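Side-chain contacts in acyl-ACP thioesterase (Bacteroides thetaiotaomicron, PDB 2ESS), which probably hydrolyses the thioester of fatty acyl chains carried on acyl carrier protein, releasing free fatty acids in lipid biosynthesis: residues G174-S178 with I179-E183; E183-L186 with D187-I191; L36-A39 with G40-A43; D221-S224 with E225-H229; N87-L91 with F92-N96. All coordinates share one frame; numbering follows the deposited sequence. Where two conformers were deposited one is given.

Contact 1 of 5, residues G174-S178 with I179-E183. With CA (calcium ion), chain B.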
# COMPACT_ATOMS: atom_id res chain seq x y z
N GLY A 174 -15.61 5.27 -5.21
CA GLY A 174 -16.45 5.14 -4.03
C GLY A 174 -16.68 3.71 -3.64
O GLY A 174 -17.53 3.43 -2.81
N HIS A 175 -15.89 2.78 -4.18
CA HIS A 175 -16.08 1.42 -3.70
C HIS A 175 -14.80 0.85 -3.09
O HIS A 175 -13.71 1.38 -3.25
CB HIS A 175 -16.69 0.50 -4.76
CG HIS A 175 -15.92 0.46 -6.04
ND1 HIS A 175 -16.49 0.75 -7.27
CD2 HIS A 175 -14.62 0.16 -6.29
CE1 HIS A 175 -15.58 0.63 -8.21
NE2 HIS A 175 -14.43 0.29 -7.65
N VAL A 176 -14.99 -0.21 -2.32
CA VAL A 176 -13.91 -0.93 -1.74
C VAL A 176 -13.06 -1.49 -2.85
O VAL A 176 -13.55 -2.14 -3.76
CB VAL A 176 -14.41 -2.05 -0.80
CG1 VAL A 176 -13.22 -2.91 -0.34
CG2 VAL A 176 -15.10 -1.45 0.33
N ASN A 177 -11.77 -1.20 -2.80
CA ASN A 177 -10.92 -1.51 -3.92
C ASN A 177 -10.50 -3.00 -3.93
O ASN A 177 -10.58 -3.71 -2.91
CB ASN A 177 -9.81 -0.44 -4.10
CG ASN A 177 -8.57 -0.69 -3.30
OD1 ASN A 177 -8.12 -1.80 -3.20
ND2 ASN A 177 -7.94 0.39 -2.79
N SER A 178 -10.15 -3.46 -5.12
CA SER A 178 -9.77 -4.84 -5.39
C SER A 178 -8.73 -5.41 -4.43
O SER A 178 -8.82 -6.58 -4.00
CB SER A 178 -9.17 -4.91 -6.79
OG SER A 178 -10.09 -4.47 -7.74
N ILE A 179 -7.74 -4.58 -4.11
CA ILE A 179 -6.61 -4.97 -3.28
C ILE A 179 -6.97 -5.03 -1.81
O ILE A 179 -6.45 -5.86 -1.07
CB ILE A 179 -5.42 -3.99 -3.49
CG1 ILE A 179 -5.02 -3.99 -4.96
CG2 ILE A 179 -4.22 -4.39 -2.68
CD1 ILE A 179 -4.86 -5.36 -5.54
N ARG A 180 -7.86 -4.15 -1.37
CA ARG A 180 -8.27 -4.14 0.01
C ARG A 180 -9.03 -5.41 0.35
O ARG A 180 -8.88 -5.92 1.44
CB ARG A 180 -9.12 -2.91 0.31
CG ARG A 180 -8.30 -1.62 0.29
CD ARG A 180 -7.46 -1.53 1.54
NE ARG A 180 -6.39 -0.56 1.38
CZ ARG A 180 -5.56 -0.21 2.38
NH1 ARG A 180 -5.71 -0.74 3.59
NH2 ARG A 180 -4.60 0.68 2.16
N TYR A 181 -9.81 -5.95 -0.60
CA TYR A 181 -10.43 -7.25 -0.34
C TYR A 181 -9.41 -8.36 -0.09
O TYR A 181 -9.64 -9.21 0.76
CB TYR A 181 -11.31 -7.68 -1.49
CG TYR A 181 -12.61 -6.95 -1.67
CD1 TYR A 181 -13.65 -7.05 -0.72
CD2 TYR A 181 -12.84 -6.21 -2.81
CE1 TYR A 181 -14.89 -6.41 -0.93
CE2 TYR A 181 -14.07 -5.57 -3.03
CZ TYR A 181 -15.09 -5.68 -2.09
OH TYR A 181 -16.28 -5.04 -2.39
N ILE A 182 -8.33 -8.38 -0.87
CA ILE A 182 -7.24 -9.33 -0.69
C ILE A 182 -6.65 -9.25 0.72
O ILE A 182 -6.54 -10.28 1.42
CB ILE A 182 -6.12 -9.14 -1.74
CG1 ILE A 182 -6.69 -9.41 -3.14
CG2 ILE A 182 -4.94 -10.07 -1.46
CD1 ILE A 182 -5.66 -9.21 -4.30
N GLU A 183 -6.27 -8.05 1.14
CA GLU A 183 -5.76 -7.84 2.50
C GLU A 183 -6.70 -8.34 3.58
O GLU A 183 -6.27 -9.01 4.52
CB GLU A 183 -5.50 -6.36 2.77
CG GLU A 183 -4.29 -5.77 2.01
CD GLU A 183 -4.03 -4.27 2.35
OE1 GLU A 183 -4.58 -3.78 3.39
OE2 GLU A 183 -3.27 -3.60 1.58
CA CA B . -12.16 0.22 -7.97
O HOH W 1 -16.14 -3.12 -4.05
O HOH W 2 -5.40 0.23 -1.41
O HOH W 3 -10.99 -1.62 -7.59
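The Y181 ring lies flat beneath a methyl of V176: CG1 of V176 sits over the ring centre, 3.8 Å from the centroid and 11° off the normal, a CH-pi contact over the face. CG1 of V176 reaches that place because it stands anti to the backbone N. At the far end of the ring, a water links Y181 OH, from which it accepts, to the V176 carbonyl oxygen, to which it donates; the hydroxyl also bonds to S210. N177 is the N-cap of the helix. Its OD1 turns back over the first turn and takes the amide N of R180 at 3.0 Å, the donor tilted 35° from the carbonyl plane, and more weakly the N of I179 at 2.9 Å. The chi1 of 87° folds the amide toward these donors. R180 passes obliquely across the N177 amide, with its CG 3.5 Å from OD1 of N177, and a second water joins N177 ND2 to R180 NE. The guanidinium makes a salt bridge with E183 of the second subunit; E183 of its own chain, out of the guanidinium plane, adds only a long, weak ion pair. Just before the cap, H175 binds the calcium ion through NE2 at 2.3 Å; D171 is another ligand, and a metal-bound water accepts from S178 N, connecting the metal site to the helix start. The cap thus opens helix 178-186, whose Y181 and I182 rest on strand 199-206, with Y181 also touching strand 238-247, while S178 and I179 meet L36 of helix 28-45.

Contact 2 of 5, residues E183-L186 with D187-I191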
# COMPACT_ATOMS: atom_id res chain seq x y z
N GLU A 183 -6.27 -8.05 1.14
CA GLU A 183 -5.76 -7.84 2.50
C GLU A 183 -6.70 -8.34 3.58
O GLU A 183 -6.27 -9.01 4.52
CB GLU A 183 -5.50 -6.36 2.77
CG GLU A 183 -4.29 -5.77 2.01
CD GLU A 183 -4.03 -4.27 2.35
OE1 GLU A 183 -4.58 -3.78 3.39
OE2 GLU A 183 -3.27 -3.60 1.58
N HIS A 184 -7.98 -7.99 3.49
CA HIS A 184 -8.92 -8.44 4.53
C HIS A 184 -9.10 -9.97 4.56
O HIS A 184 -9.22 -10.55 5.61
CB HIS A 184 -10.27 -7.72 4.39
CG HIS A 184 -10.17 -6.23 4.59
ND1 HIS A 184 -9.60 -5.67 5.72
CD2 HIS A 184 -10.55 -5.20 3.80
CE1 HIS A 184 -9.62 -4.35 5.60
NE2 HIS A 184 -10.20 -4.04 4.46
N ILE A 185 -9.09 -10.62 3.40
CA ILE A 185 -9.25 -12.07 3.34
C ILE A 185 -8.04 -12.75 3.98
O ILE A 185 -8.19 -13.68 4.81
CB ILE A 185 -9.48 -12.53 1.86
CG1 ILE A 185 -10.87 -12.09 1.39
CG2 ILE A 185 -9.36 -14.06 1.72
CD1 ILE A 185 -11.02 -12.12 -0.08
N LEU A 186 -6.86 -12.27 3.61
CA LEU A 186 -5.61 -12.85 4.13
C LEU A 186 -5.46 -12.60 5.61
O LEU A 186 -4.85 -13.42 6.28
CB LEU A 186 -4.39 -12.39 3.34
CG LEU A 186 -4.45 -12.91 1.87
CD1 LEU A 186 -3.18 -12.58 1.12
CD2 LEU A 186 -4.74 -14.44 1.80
N ASP A 187 -6.11 -11.57 6.16
CA ASP A 187 -6.14 -11.39 7.64
C ASP A 187 -7.00 -12.39 8.40
O ASP A 187 -6.94 -12.42 9.60
CB ASP A 187 -6.57 -9.97 8.05
CG ASP A 187 -5.48 -8.90 7.74
OD1 ASP A 187 -4.29 -9.26 7.70
OD2 ASP A 187 -5.82 -7.70 7.54
N LEU A 188 -7.80 -13.21 7.72
CA LEU A 188 -8.57 -14.25 8.39
C LEU A 188 -7.71 -15.39 8.91
O LEU A 188 -8.13 -16.09 9.82
CB LEU A 188 -9.62 -14.84 7.43
CG LEU A 188 -10.71 -13.88 6.96
CD1 LEU A 188 -11.42 -14.46 5.76
CD2 LEU A 188 -11.69 -13.54 8.13
N PHE A 189 -6.51 -15.61 8.36
CA PHE A 189 -5.79 -16.86 8.65
C PHE A 189 -4.84 -16.73 9.82
O PHE A 189 -4.21 -15.70 9.97
CB PHE A 189 -5.06 -17.37 7.42
CG PHE A 189 -5.98 -17.62 6.30
CD1 PHE A 189 -6.73 -18.79 6.27
CD2 PHE A 189 -6.18 -16.66 5.34
CE1 PHE A 189 -7.61 -19.01 5.26
CE2 PHE A 189 -7.08 -16.87 4.32
CZ PHE A 189 -7.79 -18.04 4.28
N PRO A 190 -4.72 -17.80 10.63
CA PRO A 190 -3.90 -17.76 11.82
C PRO A 190 -2.45 -17.58 11.48
O PRO A 190 -1.97 -18.08 10.45
CB PRO A 190 -4.14 -19.11 12.50
CG PRO A 190 -4.84 -19.95 11.55
CD PRO A 190 -5.40 -19.09 10.46
N ILE A 191 -1.76 -16.85 12.34
CA ILE A 191 -0.39 -16.51 12.11
C ILE A 191 0.51 -17.78 12.03
O ILE A 191 1.50 -17.78 11.28
CB ILE A 191 0.10 -15.47 13.17
CG1 ILE A 191 0.99 -14.41 12.51
CG2 ILE A 191 0.80 -16.14 14.34
CD1 ILE A 191 0.23 -13.35 11.65
O HOH W 4 -3.54 -9.62 5.05
O HOH W 5 -8.65 -7.04 7.92
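Helix 178-186 ends here in a type I beta turn from L186 to F189, and F189 folds back against the last helical turn. Its CE2 approaches CD2 of L186 at 4.2 Å and lies 3.4 Å from the carbonyl oxygen of I185, while the L186 oxygen is near the ring plane at the edge. With CG anti to its own carbonyl carbon (chi1 -59°), the phenyl group swings back toward the helix. The I185 oxygen accepts from L188 N at 3.0 Å, but the donor stands 56° above the carbonyl plane, away from a lone pair; CB and CG of L188 crowd the same oxygen. D187 N still keeps the helical bond to E183 O, whereas F189 N reaches L186 O only weakly, at 3.4 Å. Water grips the D187 carboxylate from two directions: one water donates to OD1 of D187 and to the E183 carbonyl oxygen, and another, in the plane of the H184 ring, joins ND1 of H184 to D187 OD2, 2.9 Å from that oxygen. D187 OD2 also accepts from S168 of the second subunit, and H184 NE2 is bonded to D169, so each polar group has a partner beyond the turn. A carbonyl bond shifting from i+4 to i+3 is characteristic of a helix C-terminus unwinding into a turn, here the link to helix 191-196 in the C-terminal hotdog domain.

Contact 3 of 5, residues L36-A39 with G40-A43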
# COMPACT_ATOMS: atom_id res chain seq x y z
N LEU A 36 -2.05 -5.44 -11.42
CA LEU A 36 -3.12 -4.61 -11.97
C LEU A 36 -2.60 -3.29 -12.54
O LEU A 36 -3.03 -2.86 -13.60
CB LEU A 36 -4.22 -4.40 -10.93
CG LEU A 36 -4.87 -5.71 -10.44
CD1 LEU A 36 -6.05 -5.45 -9.44
CD2 LEU A 36 -5.35 -6.56 -11.64
N ASN A 37 -1.64 -2.66 -11.87
CA ASN A 37 -1.01 -1.46 -12.41
C ASN A 37 -0.28 -1.77 -13.71
O ASN A 37 -0.26 -0.93 -14.62
CB ASN A 37 -0.00 -0.86 -11.41
CG ASN A 37 -0.68 -0.13 -10.24
OD1 ASN A 37 -1.79 0.34 -10.34
ND2 ASN A 37 0.03 -0.03 -9.12
N CYS A 38 0.36 -2.94 -13.79
CA CYS A 38 1.12 -3.32 -15.01
C CYS A 38 0.20 -3.54 -16.24
O CYS A 38 0.51 -3.14 -17.38
CB CYS A 38 2.03 -4.54 -14.78
SG CYS A 38 3.46 -4.14 -13.77
N ALA A 39 -0.95 -4.13 -15.95
CA ALA A 39 -1.98 -4.34 -16.92
C ALA A 39 -2.41 -3.00 -17.51
O ALA A 39 -2.54 -2.86 -18.72
CB ALA A 39 -3.17 -5.03 -16.23
N GLY A 40 -2.62 -2.03 -16.63
CA GLY A 40 -2.91 -0.68 -16.98
C GLY A 40 -1.82 0.02 -17.75
O GLY A 40 -2.13 0.67 -18.72
N PHE A 41 -0.54 -0.12 -17.36
CA PHE A 41 0.56 0.50 -18.12
C PHE A 41 0.57 -0.05 -19.56
O PHE A 41 0.78 0.68 -20.55
CB PHE A 41 1.96 0.21 -17.55
CG PHE A 41 2.16 0.58 -16.08
CD1 PHE A 41 1.59 1.71 -15.51
CD2 PHE A 41 3.00 -0.23 -15.27
CE1 PHE A 41 1.82 2.02 -14.13
CE2 PHE A 41 3.23 0.07 -13.91
CZ PHE A 41 2.64 1.19 -13.34
N HIS A 42 0.38 -1.35 -19.65
CA HIS A 42 0.54 -2.09 -20.90
C HIS A 42 -0.59 -1.68 -21.86
O HIS A 42 -0.32 -1.29 -22.98
CB HIS A 42 0.57 -3.59 -20.63
CG HIS A 42 0.75 -4.44 -21.84
ND1 HIS A 42 -0.29 -4.87 -22.62
CD2 HIS A 42 1.88 -4.95 -22.40
CE1 HIS A 42 0.18 -5.59 -23.63
NE2 HIS A 42 1.50 -5.66 -23.52
N ALA A 43 -1.83 -1.71 -21.37
CA ALA A 43 -3.00 -1.31 -22.14
C ALA A 43 -2.93 0.16 -22.55
O ALA A 43 -3.21 0.48 -23.69
CB ALA A 43 -4.33 -1.56 -21.37
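Within the long helix 28-45 of the N-terminal hotdog domain, F41 lays its ring over the preceding turn. The carbonyl oxygen of N37 stands 3.1 Å above the ring plane and over its centre, while the same oxygen takes the F41 amide N at 2.9 Å. One backbone oxygen is therefore bonded to the main chain of F41 and roofed by its phenyl group. The placement follows from chi1 of -55°, which sets CG beside the backbone N and turns the ring back along the helix. Its far end meets N37 through CZ, 3.9 Å from N37 CB, and SG of C38 comes in obliquely, 4.2 Å from CE2 of F41, a sulfur-aromatic contact. H42 takes the other course: CG is anti to the backbone N (chi1 -179°), leading the imidazole away from the turn, where NE2 bonds to the K7 carbonyl and ND1 to R95. Regular helical bonds hold the backbone, among them A43 N to A39 O at 3.0 Å. The helix lies against the sheet: C38 and H42 press on strands 9-14 and 78-88, the F41 ring meets Y11, A39 packs on strand 92-100, and L36 and N37 reach F18 and P17 of the second subunit.

Contact 4 of 5, residues D221-S224 with E225-H229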
# COMPACT_ATOMS: atom_id res chain seq x y z
N ASP A 221 -14.99 -22.06 4.01
CA ASP A 221 -14.96 -23.54 3.99
C ASP A 221 -13.51 -23.98 3.92
O ASP A 221 -12.82 -23.56 3.01
CB ASP A 221 -15.59 -24.10 2.70
CG ASP A 221 -17.07 -23.89 2.60
OD1 ASP A 221 -17.74 -23.68 3.64
OD2 ASP A 221 -17.56 -23.96 1.46
N GLU A 222 -13.06 -24.84 4.82
CA GLU A 222 -11.74 -25.42 4.69
C GLU A 222 -11.93 -26.76 4.00
O GLU A 222 -12.41 -27.71 4.61
CB GLU A 222 -11.03 -25.55 6.04
CG GLU A 222 -9.59 -26.04 5.90
CD GLU A 222 -8.83 -26.18 7.24
OE1 GLU A 222 -9.43 -25.93 8.32
OE2 GLU A 222 -7.63 -26.57 7.20
N VAL A 223 -11.58 -26.84 2.72
CA VAL A 223 -11.91 -28.01 1.94
C VAL A 223 -10.90 -29.15 2.16
O VAL A 223 -11.25 -30.32 2.03
CB VAL A 223 -12.11 -27.70 0.44
CG1 VAL A 223 -13.02 -26.48 0.27
CG2 VAL A 223 -10.82 -27.50 -0.26
N SER A 224 -9.67 -28.80 2.50
CA SER A 224 -8.64 -29.73 2.94
C SER A 224 -7.78 -28.96 3.91
O SER A 224 -7.99 -27.77 4.11
CB SER A 224 -7.77 -30.18 1.77
OG SER A 224 -6.73 -29.25 1.53
N GLU A 225 -6.77 -29.61 4.47
CA GLU A 225 -5.87 -28.94 5.42
C GLU A 225 -5.28 -27.65 4.85
O GLU A 225 -4.97 -26.72 5.60
CB GLU A 225 -4.72 -29.86 5.84
CG GLU A 225 -3.94 -29.36 7.09
CD GLU A 225 -4.74 -29.45 8.40
OE1 GLU A 225 -5.80 -30.11 8.42
OE2 GLU A 225 -4.31 -28.86 9.42
N ASN A 226 -5.11 -27.60 3.53
CA ASN A 226 -4.38 -26.49 2.92
C ASN A 226 -5.19 -25.61 1.99
O ASN A 226 -4.68 -24.60 1.50
CB ASN A 226 -3.18 -27.07 2.17
CG ASN A 226 -2.06 -27.50 3.12
OD1 ASN A 226 -1.81 -26.85 4.14
ND2 ASN A 226 -1.40 -28.61 2.79
N GLU A 227 -6.45 -25.99 1.75
CA GLU A 227 -7.30 -25.26 0.80
C GLU A 227 -8.52 -24.65 1.49
O GLU A 227 -9.28 -25.36 2.15
CB GLU A 227 -7.73 -26.16 -0.32
CG GLU A 227 -8.51 -25.41 -1.42
CD GLU A 227 -8.71 -26.23 -2.69
OE1 GLU A 227 -7.92 -27.18 -2.93
OE2 GLU A 227 -9.67 -25.92 -3.46
N PHE A 228 -8.69 -23.35 1.29
CA PHE A 228 -9.76 -22.61 1.89
C PHE A 228 -10.55 -21.87 0.84
O PHE A 228 -10.00 -21.24 -0.05
CB PHE A 228 -9.20 -21.59 2.88
CG PHE A 228 -8.40 -22.19 3.96
CD1 PHE A 228 -7.08 -22.54 3.76
CD2 PHE A 228 -8.96 -22.42 5.20
CE1 PHE A 228 -6.34 -23.08 4.79
CE2 PHE A 228 -8.21 -22.96 6.22
CZ PHE A 228 -6.90 -23.30 6.01
N HIS A 229 -11.87 -21.92 0.95
CA HIS A 229 -12.72 -21.12 0.06
C HIS A 229 -13.43 -20.10 0.92
O HIS A 229 -13.97 -20.44 1.96
CB HIS A 229 -13.74 -21.97 -0.67
CG HIS A 229 -13.14 -22.99 -1.59
ND1 HIS A 229 -13.92 -23.80 -2.39
CD2 HIS A 229 -11.86 -23.35 -1.83
CE1 HIS A 229 -13.14 -24.61 -3.09
NE2 HIS A 229 -11.88 -24.36 -2.76
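S224 OG is approached by two backbone amides of the turn, N226 N at 3.1 Å with an N-H...O angle of 159° and, more weakly, E227 N. Its chi1 of 85° places the hydroxyl between its own backbone N and carbonyl carbon, over the connection between the strands. Two residues, V223 and S224, stand opposite the single E227 in a classic beta bulge: E227 O takes V223 N at 2.8 Å and S224 N only weakly. Before the bulge the pairing is regular, with D221 and H229 a hydrogen-bonded pair joined by two straight bonds. On the face of D221, E227 and H229, CG1 of V223 sits over the centre of the imidazole, 3.7 Å from the centroid and 3° off its normal, a CH-pi contact. The other branch, CG2 of V223, presses on CG of E227 at 3.3 Å. E227 stretches out fully and receives H229 NE2 on OE2 at 2.8 Å; OE2 accepts through its anti lone pair, the one away from OE1, and lies in the ring plane. This bond, with that of H229 ND1 to the K153 carbonyl, fixes the rotation of the imidazole beneath the valine. On the other face, the extended E222 runs beside F228 and brings its CG within 3.4 Å of CE2 of F228. The hairpin joins strands 215-224 and 227-234; strand 238-247 flanks the latter, while F228 meets F189 edge to face.

Contact 5 of 5, residues N87-L91 with F92-N96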
# COMPACT_ATOMS: atom_id res chain seq x y z
N ASN A 87 -5.93 -13.72 -24.86
CA ASN A 87 -7.13 -13.82 -25.71
C ASN A 87 -8.03 -12.62 -25.58
O ASN A 87 -8.15 -12.06 -24.51
CB ASN A 87 -8.01 -15.03 -25.29
CG ASN A 87 -7.48 -16.36 -25.82
OD1 ASN A 87 -7.24 -17.28 -25.04
ND2 ASN A 87 -7.32 -16.47 -27.15
N VAL A 88 -8.71 -12.30 -26.66
CA VAL A 88 -9.75 -11.30 -26.66
C VAL A 88 -10.97 -12.03 -27.18
O VAL A 88 -11.08 -12.31 -28.37
CB VAL A 88 -9.41 -10.07 -27.55
CG1 VAL A 88 -10.61 -9.11 -27.65
CG2 VAL A 88 -8.17 -9.35 -26.97
N TYR A 89 -11.85 -12.39 -26.25
CA TYR A 89 -13.10 -13.05 -26.54
C TYR A 89 -14.22 -12.04 -26.70
O TYR A 89 -14.01 -10.88 -26.46
CB TYR A 89 -13.45 -13.99 -25.40
CG TYR A 89 -12.53 -15.18 -25.26
CD1 TYR A 89 -11.88 -15.75 -26.35
CD2 TYR A 89 -12.40 -15.79 -24.04
CE1 TYR A 89 -11.08 -16.89 -26.18
CE2 TYR A 89 -11.63 -16.89 -23.87
CZ TYR A 89 -10.98 -17.44 -24.93
OH TYR A 89 -10.21 -18.55 -24.67
N ARG A 90 -15.40 -12.48 -27.11
CA ARG A 90 -16.53 -11.55 -27.31
C ARG A 90 -16.90 -10.80 -26.05
O ARG A 90 -17.15 -9.59 -26.09
CB ARG A 90 -17.76 -12.28 -27.84
CG ARG A 90 -17.63 -12.77 -29.29
CD ARG A 90 -17.18 -11.67 -30.27
NE ARG A 90 -17.90 -10.43 -30.03
CZ ARG A 90 -19.13 -10.17 -30.46
NH1 ARG A 90 -19.79 -11.08 -31.19
NH2 ARG A 90 -19.69 -8.98 -30.18
N LEU A 91 -16.89 -11.49 -24.91
CA LEU A 91 -17.33 -10.89 -23.65
C LEU A 91 -16.22 -10.61 -22.64
O LEU A 91 -16.41 -9.82 -21.71
CB LEU A 91 -18.44 -11.78 -23.02
CG LEU A 91 -19.66 -12.01 -23.92
CD1 LEU A 91 -20.57 -13.14 -23.42
CD2 LEU A 91 -20.41 -10.71 -24.10
N PHE A 92 -15.05 -11.22 -22.83
CA PHE A 92 -13.95 -11.09 -21.87
C PHE A 92 -12.59 -11.06 -22.54
O PHE A 92 -12.41 -11.62 -23.62
CB PHE A 92 -13.91 -12.29 -20.92
CG PHE A 92 -15.14 -12.46 -20.09
CD1 PHE A 92 -15.28 -11.78 -18.88
CD2 PHE A 92 -16.16 -13.30 -20.53
CE1 PHE A 92 -16.43 -11.96 -18.12
CE2 PHE A 92 -17.31 -13.48 -19.77
CZ PHE A 92 -17.45 -12.80 -18.58
N THR A 93 -11.62 -10.44 -21.87
CA THR A 93 -10.22 -10.49 -22.26
C THR A 93 -9.42 -11.17 -21.17
O THR A 93 -9.62 -10.87 -20.00
CB THR A 93 -9.67 -9.08 -22.51
OG1 THR A 93 -10.35 -8.56 -23.64
CG2 THR A 93 -8.18 -9.10 -22.80
N ASP A 94 -8.57 -12.10 -21.59
CA ASP A 94 -7.66 -12.81 -20.68
C ASP A 94 -6.28 -12.16 -20.78
O ASP A 94 -5.67 -12.17 -21.84
CB ASP A 94 -7.60 -14.29 -21.03
CG ASP A 94 -8.95 -15.01 -20.83
OD1 ASP A 94 -9.86 -14.49 -20.13
OD2 ASP A 94 -9.09 -16.10 -21.42
N ARG A 95 -5.82 -11.59 -19.69
CA ARG A 95 -4.51 -11.01 -19.57
C ARG A 95 -3.68 -11.83 -18.57
O ARG A 95 -4.12 -12.10 -17.45
CB ARG A 95 -4.58 -9.60 -19.05
CG ARG A 95 -3.20 -9.09 -18.62
CD ARG A 95 -3.14 -7.65 -18.30
NE ARG A 95 -3.37 -6.71 -19.40
CZ ARG A 95 -2.50 -6.36 -20.33
NH1 ARG A 95 -1.34 -6.97 -20.46
NH2 ARG A 95 -2.84 -5.43 -21.21
N ASN A 96 -2.48 -12.22 -19.00
CA ASN A 96 -1.61 -13.11 -18.21
C ASN A 96 -0.37 -12.38 -17.79
O ASN A 96 -0.06 -11.28 -18.32
CB ASN A 96 -1.29 -14.37 -18.98
CG ASN A 96 -2.53 -15.23 -19.20
OD1 ASN A 96 -3.59 -15.00 -18.59
ND2 ASN A 96 -2.42 -16.16 -20.11
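Strands 78-88 and 92-100 run antiparallel and join through a tight connection, with N87 and D94 as a hydrogen-bonded pair and V88 and T93 as the non-hydrogen-bonded pair next to it. D94 N gives to N87 O at 3.0 Å; the return bond from N87 N to D94 O is weak. Nearer the turn, Y89 N meets F92 O at 2.8 Å, almost in line with the carbonyl bond at a C=O...N angle of 169°. The same F92 oxygen lies 3.1 Å from CB of Y89. The V88 and T93 side chains run alongside each other on one face of the sheet, OG1 of T93 being 4.1 Å from CG1 of V88. The two strands form a beta hairpin in the hotdog sheet of the N-terminal domain, and strand 106-118 continues it beyond 92-100. On the face of N87 and D94, the Y89 ring leans back over the strand: CB of N87 stands 3.7 Å above its plane, offset toward the rim. The D94 side chain passes that ring at a slant, its carboxylate plane nearly perpendicular to the ring (80°), with OD2 of D94 3.6 Å from CE2 of Y89. At the turn, F92 lays one ring face over the carbonyl oxygen of L91, and its CD2 meets CB of L91 at 3.7 Å. The F92 side chain continues onto V113 and A115 of strand 106-118 and S63 of strand 58-69.

Overall arrangement
Contacts 1 and 3 are buried, contact 2 partly so, and contacts 4 and 5 lie at the surface. Contacts 1 and 2 share E183 and take opposite ends of helix 178-186: a side-chain cap beside calcium at the start, backbone bonds and bridging waters at the finish. Contact 3 lies on helix 28-45 and touches contact 1 through L36 and contact 5 through R95. The two hairpins reach the same sheet with centres about 29 Å apart, but a bulge and a histidine-carboxylate bond mark contact 4, whereas contact 5 relies on backbone pairing and a tyrosine laid over the strand. Contacts 2 and 4 meet at F189 and F228. The three helical contacts, unlike the hairpins, also touch the second subunit.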